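PDB 1Q7H: conserved hypothetical protein from Thermoplasma acidophilum DSM 1728, which is of unknown function but carries a PUA domain and so probably binds RNA, perhaps in connection with translation initiation. Local coordinates for residues A[69-77]-A[92-101]. Numbering follows the deposited sequence.
Sequences SRNIVTVDE and PGIVSMDDSI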
loop_
_atom_site.group_PDB
_atom_site.type_symbol
_atom_site.label_atom_id
_atom_site.label_comp_id
_atom_site.label_asym_id
_atom_site.label_seq_id
_atom_site.Cartn_x
_atom_site.Cartn_y
_atom_site.Cartn_z
ATOM N N SER A 69 -2.149 3.638 -10.023
ATOM C CA SER A 69 -1.802 4.630 -11.037
ATOM C C SER A 69 -1.594 6.012 -10.435
ATOM O O SER A 69 -1.300 6.961 -11.149
ATOM C CB SER A 69 -2.882 4.702 -12.114
ATOM O OG SER A 69 -4.129 5.072 -11.556
ATOM N N ARG A 70 -1.764 6.131 -9.125
ATOM C CA ARG A 70 -1.558 7.415 -8.466
ATOM C C ARG A 70 -0.970 7.208 -7.086
ATOM O O ARG A 70 -0.951 6.090 -6.573
ATOM C CB ARG A 70 -2.881 8.199 -8.364
ATOM C CG ARG A 70 -4.040 7.428 -7.725
ATOM C CD ARG A 70 -5.374 8.172 -7.887
ATOM N NE ARG A 70 -5.469 9.351 -7.027
ATOM C CZ ARG A 70 -5.995 9.365 -5.800
ATOM N NH1 ARG A 70 -6.491 8.258 -5.262
ATOM N NH2 ARG A 70 -6.021 10.495 -5.105
ATOM N N ASN A 71 -0.467 8.299 -6.516
ATOM C CA ASN A 71 0.115 8.322 -5.182
ATOM C C ASN A 71 1.342 7.455 -5.035
ATOM O O ASN A 71 1.586 6.901 -3.973
ATOM C CB ASN A 71 -0.937 7.923 -4.149
ATOM C CG ASN A 71 -2.080 8.922 -4.078
ATOM O OD1 ASN A 71 -2.202 9.795 -4.936
ATOM N ND2 ASN A 71 -2.922 8.795 -3.061
ATOM N N ILE A 72 2.119 7.357 -6.103
ATOM C CA ILE A 72 3.329 6.556 -6.083
ATOM C C ILE A 72 4.537 7.379 -5.638
ATOM O O ILE A 72 4.681 8.543 -6.004
ATOM C CB ILE A 72 3.613 5.966 -7.472
ATOM C CG1 ILE A 72 2.517 4.977 -7.856
ATOM C CG2 ILE A 72 4.947 5.258 -7.478
ATOM C CD1 ILE A 72 2.551 4.611 -9.333
ATOM N N VAL A 73 5.397 6.757 -4.843
ATOM C CA VAL A 73 6.604 7.396 -4.342
ATOM C C VAL A 73 7.760 6.445 -4.575
ATOM O O VAL A 73 7.717 5.290 -4.154
ATOM C CB VAL A 73 6.499 7.679 -2.830
ATOM C CG1 VAL A 73 7.763 8.341 -2.334
ATOM C CG2 VAL A 73 5.289 8.558 -2.554
ATOM N N THR A 74 8.787 6.924 -5.264
ATOM C CA THR A 74 9.953 6.107 -5.560
ATOM C C THR A 74 11.116 6.489 -4.657
ATOM O O THR A 74 11.466 7.665 -4.548
ATOM C CB THR A 74 10.364 6.275 -7.021
ATOM O OG1 THR A 74 9.247 5.946 -7.844
ATOM C CG2 THR A 74 11.549 5.355 -7.373
ATOM N N VAL A 75 11.710 5.490 -4.011
ATOM C CA VAL A 75 12.826 5.725 -3.106
ATOM C C VAL A 75 14.124 5.143 -3.656
ATOM O O VAL A 75 14.099 4.282 -4.540
ATOM C CB VAL A 75 12.520 5.142 -1.711
ATOM C CG1 VAL A 75 11.201 5.739 -1.186
ATOM C CG2 VAL A 75 12.427 3.627 -1.777
ATOM N N ASP A 76 15.261 5.613 -3.142
ATOM C CA ASP A 76 16.535 5.128 -3.642
ATOM C C ASP A 76 16.988 3.841 -2.977
ATOM O O ASP A 76 16.348 3.338 -2.067
ATOM C CB ASP A 76 17.633 6.215 -3.538
ATOM C CG ASP A 76 17.935 6.641 -2.098
ATOM O OD1 ASP A 76 17.783 5.833 -1.167
ATOM O OD2 ASP A 76 18.352 7.802 -1.900
ATOM N N GLU A 77 18.102 3.315 -3.459
ATOM C CA GLU A 77 18.658 2.073 -2.965
ATOM C C GLU A 77 18.890 2.077 -1.462
ATOM O O GLU A 77 18.598 1.096 -0.786
ATOM C CB GLU A 77 19.976 1.785 -3.686
ATOM C CG GLU A 77 20.445 0.354 -3.539
ATOM C CD GLU A 77 21.790 0.109 -4.200
ATOM O OE1 GLU A 77 22.159 -1.075 -4.359
ATOM O OE2 GLU A 77 22.477 1.098 -4.550
ATOM N N PRO A 92 15.030 12.816 2.055
ATOM C CA PRO A 92 16.307 12.628 1.357
ATOM C C PRO A 92 16.378 11.344 0.539
ATOM O O PRO A 92 17.163 11.241 -0.408
ATOM C CB PRO A 92 17.326 12.616 2.493
ATOM C CG PRO A 92 16.678 13.432 3.545
ATOM C CD PRO A 92 15.252 12.963 3.502
ATOM N N GLY A 93 15.576 10.355 0.906
ATOM C CA GLY A 93 15.609 9.098 0.176
ATOM C C GLY A 93 14.582 8.993 -0.933
ATOM O O GLY A 93 14.447 7.943 -1.566
ATOM N N ILE A 94 13.848 10.072 -1.180
ATOM C CA ILE A 94 12.838 10.056 -2.230
ATOM C C ILE A 94 13.396 10.533 -3.569
ATOM O O ILE A 94 13.962 11.619 -3.673
ATOM C CB ILE A 94 11.614 10.912 -1.835
ATOM C CG1 ILE A 94 10.855 10.214 -0.699
ATOM C CG2 ILE A 94 10.703 11.130 -3.045
ATOM C CD1 ILE A 94 9.650 10.982 -0.193
ATOM N N VAL A 95 13.237 9.700 -4.590
ATOM C CA VAL A 95 13.709 10.012 -5.930
ATOM C C VAL A 95 12.649 10.792 -6.718
ATOM O O VAL A 95 12.955 11.773 -7.395
ATOM C CB VAL A 95 14.057 8.712 -6.683
ATOM C CG1 VAL A 95 14.556 9.029 -8.079
ATOM C CG2 VAL A 95 15.102 7.941 -5.911
ATOM N N SER A 96 11.397 10.358 -6.621
ATOM C CA SER A 96 10.312 11.031 -7.324
ATOM C C SER A 96 8.992 10.629 -6.701
ATOM O O SER A 96 8.923 9.660 -5.961
ATOM C CB SER A 96 10.318 10.643 -8.807
ATOM O OG SER A 96 10.095 9.248 -8.950
HETATM N N MSE A 97 7.939 11.374 -6.998
HETATM C CA MSE A 97 6.639 11.048 -6.451
HETATM C C MSE A 97 5.553 11.788 -7.210
HETATM O O MSE A 97 5.828 12.751 -7.930
HETATM C CB MSE A 97 6.593 11.408 -4.958
HETATM C CG MSE A 97 6.595 12.906 -4.669
HETATM SE SE MSE A 97 7.006 13.414 -2.817
HETATM C CE MSE A 97 5.435 12.756 -1.892
ATOM N N ASP A 98 4.321 11.306 -7.064
ATOM C CA ASP A 98 3.154 11.914 -7.690
ATOM C C ASP A 98 3.073 13.348 -7.141
ATOM O O ASP A 98 3.012 13.538 -5.932
ATOM C CB ASP A 98 1.911 11.120 -7.286
ATOM C CG ASP A 98 0.670 11.537 -8.043
ATOM O OD1 ASP A 98 0.438 12.755 -8.224
ATOM O OD2 ASP A 98 -0.086 10.635 -8.445
ATOM N N ASP A 99 3.074 14.362 -8.002
ATOM C CA ASP A 99 3.025 15.722 -7.471
ATOM C C ASP A 99 1.675 16.132 -6.919
ATOM O O ASP A 99 1.517 17.248 -6.441
ATOM C CB ASP A 99 3.514 16.761 -8.496
ATOM C CG ASP A 99 2.726 16.742 -9.792
ATOM O OD1 ASP A 99 1.491 16.561 -9.750
ATOM O OD2 ASP A 99 3.349 16.931 -10.862
ATOM N N SER A 100 0.703 15.229 -6.949
ATOM C CA SER A 100 -0.602 15.571 -6.420
ATOM C C SER A 100 -0.758 15.070 -4.985
ATOM O O SER A 100 -1.784 15.291 -4.361
ATOM C CB SER A 100 -1.708 15.008 -7.312
ATOM O OG SER A 100 -1.816 13.608 -7.181
ATOM N N ILE A 101 0.276 14.417 -4.457
ATOM C CA ILE A 101 0.229 13.902 -3.092
ATOM C C ILE A 101 0.182 15.011 -2.040
ATOM O O ILE A 101 0.945 15.978 -2.082
ATOM C CB ILE A 101 1.441 12.957 -2.799
ATOM C CG1 ILE A 101 1.257 11.621 -3.524
ATOM C CG2 ILE A 101 1.556 12.686 -1.315
ATOM C CD1 ILE A 101 2.542 10.798 -3.637
HETATM O O HOH W 1 -3.503 12.280 -5.211
HETATM O O HOH W 2 -4.134 11.780 -7.873
HETATM O O HOH W 3 1.616 8.285 -9.242
HETATM O O HOH W 4 7.413 8.214 -8.484
HETATM O O HOH W 5 17.497 10.385 -3.409
#
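Val73 straddles the side chains that the antiparallel strand 94-97 and the turn after it send to its face of the sheet. With CG1 anti to its backbone N (chi1 180°), that methyl lies against Ile94 CD1, while CG2 reaches the other way to Met97 CB and, at 3.7 Å, to the end methyl of Ile101, CD1. Met97, a selenomethionine, runs beside Val73 and points the same way, whereas Ile101 crosses it at about a right angle; the branched Val73, Ile94 and Ile101, all buried, suit this side by offering methyls in two directions. Thr74 and Ser96 share the other face, where one water lies 3.0 Å from Thr74 OG1 and 2.9 Å from Ser96 OG, as befits small hydroxyl residues on a partly exposed side. Thr74 O takes Val95 N at 2.7 Å and, weakly, Ser96 N, making a classic beta bulge that brings Val95 CG2 over the backbone of Val75 and Asp76. Beyond the strand, Asp98 N bonds to Ile72 O; its carboxylate, with CG anti to that N (chi1 -171°), is divided: OD2 receives Asn71 N at 3.1 Å from above the plane, and OD1 accepts Ser100 N, making an Asx turn, and Ser100 OG from the same face. With an alanine here, Asn71 N, Ser100 N and Ser100 OG would probably lose this acceptor, leaving mainly the bond to Ile72 O to tie the turn to 69-77. Strand 94-97 edges the PUA sheet, with 72-75 between it and strand 106-111, which runs parallel to 72-75; Ile94 and Met97 pack on helix 126-132, and Val73 also meets Ile107 and Leu89.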